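Local atomic coordinates of titin (Homo sapiens, PDB entry 3LCY), a protein that serves as a giant filamentous scaffold of the muscle sarcomere and carries a serine/threonine kinase, the fragment here being a tandem of two A-band immunoglobulin domains. Residues L144-E148 against N149-E153; V166-K169 against T170-K174. All blocks are in the same frame, centred on the assembly; numbering follows the deposited sequence.

Contact 1. Residues L144-E148 against N149-E153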
loop_
_atom_site.group_PDB
_atom_site.type_symbol
_atom_site.label_atom_id
_atom_site.label_comp_id
_atom_site.label_asym_id
_atom_site.label_seq_id
_atom_site.Cartn_x
_atom_site.Cartn_y
_atom_site.Cartn_z
ATOM N N LEU A 144 -11.106 16.739 14.656
ATOM C CA LEU A 144 -11.815 15.561 15.102
ATOM C C LEU A 144 -11.033 14.434 15.735
ATOM O O LEU A 144 -10.068 13.946 15.227
ATOM C CB LEU A 144 -12.662 15.005 13.985
ATOM C CG LEU A 144 -13.671 16.005 13.503
ATOM C CD1 LEU A 144 -14.347 15.500 12.356
ATOM C CD2 LEU A 144 -14.609 16.363 14.565
ATOM N N GLN A 145 -11.544 14.019 16.864
ATOM C CA GLN A 145 -10.965 13.001 17.662
ATOM C C GLN A 145 -11.965 11.944 18.004
ATOM O O GLN A 145 -13.121 12.188 18.062
ATOM C CB GLN A 145 -10.395 13.611 18.903
ATOM C CG GLN A 145 -9.086 14.248 18.677
ATOM C CD GLN A 145 -8.599 15.038 19.832
ATOM O OE1 GLN A 145 -9.354 15.417 20.690
ATOM N NE2 GLN A 145 -7.332 15.301 19.847
ATOM N N ASN A 146 -11.485 10.747 18.220
ATOM C CA ASN A 146 -12.332 9.654 18.594
ATOM C C ASN A 146 -13.023 9.911 19.886
ATOM O O ASN A 146 -12.446 10.374 20.818
ATOM C CB ASN A 146 -11.538 8.380 18.707
ATOM C CG ASN A 146 -11.103 7.861 17.399
ATOM O OD1 ASN A 146 -10.172 8.331 16.820
ATOM N ND2 ASN A 146 -11.765 6.879 16.935
ATOM N N SER A 147 -14.307 9.617 19.883
ATOM C CA SER A 147 -15.178 9.805 21.016
ATOM C C SER A 147 -16.349 8.861 20.921
ATOM O O SER A 147 -16.368 7.957 20.103
ATOM C CB SER A 147 -15.685 11.241 21.065
ATOM O OG SER A 147 -16.482 11.538 19.949
ATOM N N GLU A 148 -17.327 9.090 21.777
ATOM C CA GLU A 148 -18.514 8.282 21.822
ATOM C C GLU A 148 -19.281 8.317 20.520
ATOM O O GLU A 148 -19.715 7.280 20.046
ATOM C CB GLU A 148 -19.398 8.826 22.935
ATOM C CG GLU A 148 -20.826 8.368 22.893
ATOM C CD GLU A 148 -20.942 6.884 23.099
ATOM O OE1 GLU A 148 -22.071 6.359 23.089
ATOM O OE2 GLU A 148 -19.895 6.239 23.271
ATOM N N ASN A 149 -19.449 9.495 19.940
ATOM C CA ASN A 149 -20.183 9.588 18.685
ATOM C C ASN A 149 -19.345 9.782 17.431
ATOM O O ASN A 149 -19.869 9.861 16.335
ATOM C CB ASN A 149 -21.306 10.615 18.804
ATOM C CG ASN A 149 -22.303 10.244 19.893
ATOM O OD1 ASN A 149 -23.047 9.281 19.768
ATOM N ND2 ASN A 149 -22.295 10.992 20.974
ATOM N N ILE A 150 -18.039 9.858 17.599
ATOM C CA ILE A 150 -17.157 10.036 16.470
ATOM C C ILE A 150 -16.052 9.009 16.443
ATOM O O ILE A 150 -15.358 8.812 17.422
ATOM C CB ILE A 150 -16.505 11.395 16.494
ATOM C CG1 ILE A 150 -17.553 12.493 16.329
ATOM C CG2 ILE A 150 -15.458 11.467 15.424
ATOM C CD1 ILE A 150 -18.034 12.675 14.945
ATOM N N THR A 151 -15.885 8.361 15.309
ATOM C CA THR A 151 -14.841 7.356 15.156
ATOM C C THR A 151 -14.122 7.541 13.828
ATOM O O THR A 151 -14.748 7.811 12.804
ATOM C CB THR A 151 -15.410 5.929 15.237
ATOM O OG1 THR A 151 -16.139 5.776 16.461
ATOM C CG2 THR A 151 -14.288 4.901 15.185
ATOM N N ILE A 152 -12.802 7.404 13.853
ATOM C CA ILE A 152 -11.995 7.599 12.658
ATOM C C ILE A 152 -11.028 6.437 12.465
ATOM O O ILE A 152 -10.048 6.312 13.196
ATOM C CB ILE A 152 -11.189 8.909 12.743
ATOM C CG1 ILE A 152 -12.100 10.077 13.134
ATOM C CG2 ILE A 152 -10.479 9.191 11.427
ATOM C CD1 ILE A 152 -11.357 11.371 13.397
ATOM N N GLU A 153 -11.305 5.584 11.485
ATOM C CA GLU A 153 -10.401 4.480 11.181
ATOM C C GLU A 153 -9.454 4.830 10.040
ATOM O O GLU A 153 -9.883 5.064 8.910
ATOM C CB GLU A 153 -11.175 3.202 10.855
ATOM C CG GLU A 153 -10.300 2.105 10.266
ATOM C CD GLU A 153 -10.926 0.728 10.376
ATOM O OE1 GLU A 153 -10.892 -0.025 9.379
ATOM O OE2 GLU A 153 -11.450 0.397 11.463
HETATM O O HOH W 1 -14.909 5.916 18.857
#

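Contact 2. Residues V166-K169 against T170-K174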
loop_
_atom_site.group_PDB
_atom_site.type_symbol
_atom_site.label_atom_id
_atom_site.label_comp_id
_atom_site.label_asym_id
_atom_site.label_seq_id
_atom_site.Cartn_x
_atom_site.Cartn_y
_atom_site.Cartn_z
ATOM N N VAL A 166 -26.361 11.811 13.597
ATOM C CA VAL A 166 -26.232 13.142 13.044
ATOM C C VAL A 166 -27.458 14.024 13.216
ATOM O O VAL A 166 -28.593 13.584 13.061
ATOM C CB VAL A 166 -25.854 13.087 11.558
ATOM C CG1 VAL A 166 -24.624 12.231 11.373
ATOM C CG2 VAL A 166 -27.008 12.560 10.738
ATOM N N GLN A 167 -27.192 15.281 13.536
ATOM C CA GLN A 167 -28.213 16.293 13.713
ATOM C C GLN A 167 -27.718 17.488 12.916
ATOM O O GLN A 167 -26.521 17.735 12.855
ATOM C CB GLN A 167 -28.404 16.627 15.187
ATOM C CG GLN A 167 -29.108 15.534 15.962
ATOM C CD GLN A 167 -30.448 15.173 15.359
ATOM O OE1 GLN A 167 -31.088 15.995 14.715
ATOM N NE2 GLN A 167 -30.879 13.939 15.566
ATOM N N ARG A 168 -28.630 18.231 12.308
ATOM C CA ARG A 168 -28.236 19.369 11.489
ATOM C C ARG A 168 -27.476 20.457 12.234
ATOM O O ARG A 168 -26.499 20.988 11.725
ATOM C CB ARG A 168 -29.461 19.970 10.801
ATOM C CG ARG A 168 -29.156 21.191 9.971
ATOM C CD ARG A 168 -30.411 21.777 9.358
ATOM N NE ARG A 168 -30.123 23.032 8.671
ATOM C CZ ARG A 168 -30.946 23.627 7.816
ATOM N NH1 ARG A 168 -32.122 23.086 7.532
ATOM N NH2 ARG A 168 -30.589 24.767 7.242
ATOM N N LYS A 169 -27.907 20.791 13.436
ATOM C CA LYS A 169 -27.218 21.822 14.187
ATOM C C LYS A 169 -25.786 21.431 14.520
ATOM O O LYS A 169 -24.875 22.245 14.438
ATOM C CB LYS A 169 -27.983 22.128 15.473
ATOM C CG LYS A 169 -27.185 22.853 16.532
ATOM C CD LYS A 169 -28.006 22.992 17.798
ATOM C CE LYS A 169 -27.133 23.243 19.013
ATOM N NZ LYS A 169 -27.921 23.208 20.275
ATOM N N THR A 170 -25.596 20.183 14.911
ATOM C CA THR A 170 -24.276 19.688 15.280
ATOM C C THR A 170 -23.338 19.094 14.215
ATOM O O THR A 170 -22.129 19.200 14.348
ATOM C CB THR A 170 -24.401 18.681 16.424
ATOM O OG1 THR A 170 -23.105 18.195 16.769
ATOM C CG2 THR A 170 -25.271 17.523 16.007
ATOM N N HIS A 171 -23.876 18.469 13.173
ATOM C CA HIS A 171 -23.036 17.847 12.174
ATOM C C HIS A 171 -22.974 18.465 10.807
ATOM O O HIS A 171 -22.101 18.182 10.066
ATOM C CB HIS A 171 -23.442 16.392 12.031
ATOM C CG HIS A 171 -23.166 15.566 13.237
ATOM N ND1 HIS A 171 -22.020 14.839 13.382
ATOM C CD2 HIS A 171 -23.887 15.342 14.348
ATOM C CE1 HIS A 171 -22.037 14.213 14.534
ATOM N NE2 HIS A 171 -23.158 14.510 15.141
ATOM N N ALA A 172 -23.918 19.310 10.476
ATOM C CA ALA A 172 -23.906 19.993 9.187
ATOM C C ALA A 172 -22.717 20.946 9.087
ATOM O O ALA A 172 -22.192 21.400 10.102
ATOM C CB ALA A 172 -25.211 20.740 8.965
ATOM N N GLY A 173 -22.290 21.238 7.861
ATOM C CA GLY A 173 -21.199 22.171 7.643
ATOM C C GLY A 173 -20.054 21.617 6.815
ATOM O O GLY A 173 -20.144 20.524 6.254
ATOM N N LYS A 174 -18.971 22.385 6.737
ATOM C CA LYS A 174 -17.802 21.992 5.960
ATOM C C LYS A 174 -16.850 21.106 6.759
ATOM O O LYS A 174 -16.603 21.350 7.942
ATOM C CB LYS A 174 -17.054 23.225 5.447
ATOM C CG LYS A 174 -17.431 23.668 4.042
ATOM C CD LYS A 174 -18.719 24.471 4.026
ATOM C CE LYS A 174 -18.967 25.074 2.651
ATOM N NZ LYS A 174 -20.208 25.894 2.612
#

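Contact 1. Residues L144-E148 against N149-E153
Ser-147 and Ile-150 close a type I beta turn, with Glu-148 and Asn-149 at its corner, where the chain of this I-set domain swings from strand 142-143 into strand 150-154. Among the polar contacts, Ser-147 N donates to Ile-150 O at 2.8 Å, almost straight (171° at the hydrogen) and in the carbonyl plane. The same oxygen takes a CA-H...O contact from Asn-146 CA at 3.4 Å. From the other direction, Ile-150 N reaches Ser-147 OG in a weak, bent bond of 3.3 Å; chi1 of 64° lodges that hydroxyl between its own backbone N and carbonyl carbon, facing the Ile-150 amide. A water joins Ser-147 O (2.8 Å, water donating) to Thr-151 OG1 (2.7 Å).

Two isoleucine methyls pack on the opposing residues. The extended arm of Ile-152 (chi2 173°) lays CD1 beside Leu-144 O at 3.4 Å and makes an apolar contact with Leu-144 CB at 3.9 Å, while Ile-150 CG2 sits 3.6 Å from the backbone Gln-145 O. Both isoleucines also pack on Leu-161 of strand 158-163, and Leu-144 and Ile-152 both meet Trp-137. Lys-164 NZ bonds to Glu-148 O, tying down the corner.

The chemistry is thus mainly that of the backbone: one straight amide bond closes this surface turn, and a weak hydroxyl bond and a bridging water supplement it.

Contact 2. Residues V166-K169 against T170-K174
Val-166 lies over one face of the His-171 ring, at the start of the single-turn helix 168-171 that leads into strand 173-180 of the immunoglobulin fold. Its CG1 stands 4.2 Å from the centroid of the His-171 ring, 15° off the normal, a CH-pi contact in which the two side chains cross at about a right angle. The ring swings back to the valine because its CG stands anti to the carbonyl carbon (chi1 -67°). At the ring's edge, in plane, lies Gln-167 O.

That oxygen belongs to the N-cap residue and accepts His-171 N at 2.8 Å, the donor lying nearly on the line of the C=O bond, so one carbonyl both starts the helix and borders the imidazole. Thr-170 CG2 tucks in alongside, 3.4 Å from Gln-167 CB. One residue on, Ala-172 N makes a weak bond of 3.3 Å to Arg-168 O.

Further out, Val-166, Arg-168 and Ala-172 all rest on Ile-194 of strand 185-195, and His-139 NE2 binds Ala-172 O. Tyr-175 OH bonds to His-171 O four residues back, the tyrosine corner common in Greek-key immunoglobulin domains. The chain leaves the helix at Ala-172, whose methyl CB comes within 3.1 Å of Arg-168 O, the same oxygen that accepts its amide.

Overall arrangement
Both contacts belong to the second of the two immunoglobulin domains, and they come in series along the chain: the turn of contact 1 opens strand 150-154, strand 158-163 follows, and the short helix of contact 2 then delivers the chain to strand 173-180. Their centres are 15 Å apart and their nearest atoms about 4 Å, without touching. Strands 150-154 and 158-163 pair in one sheet, whereas 142-143 and 173-180 belong to the other, so each contact marks a passage between the two layers of the sandwich. His-139 relates them, packing against Leu-144 and binding Ala-172 O. Both lie on the same side of the chain's centre.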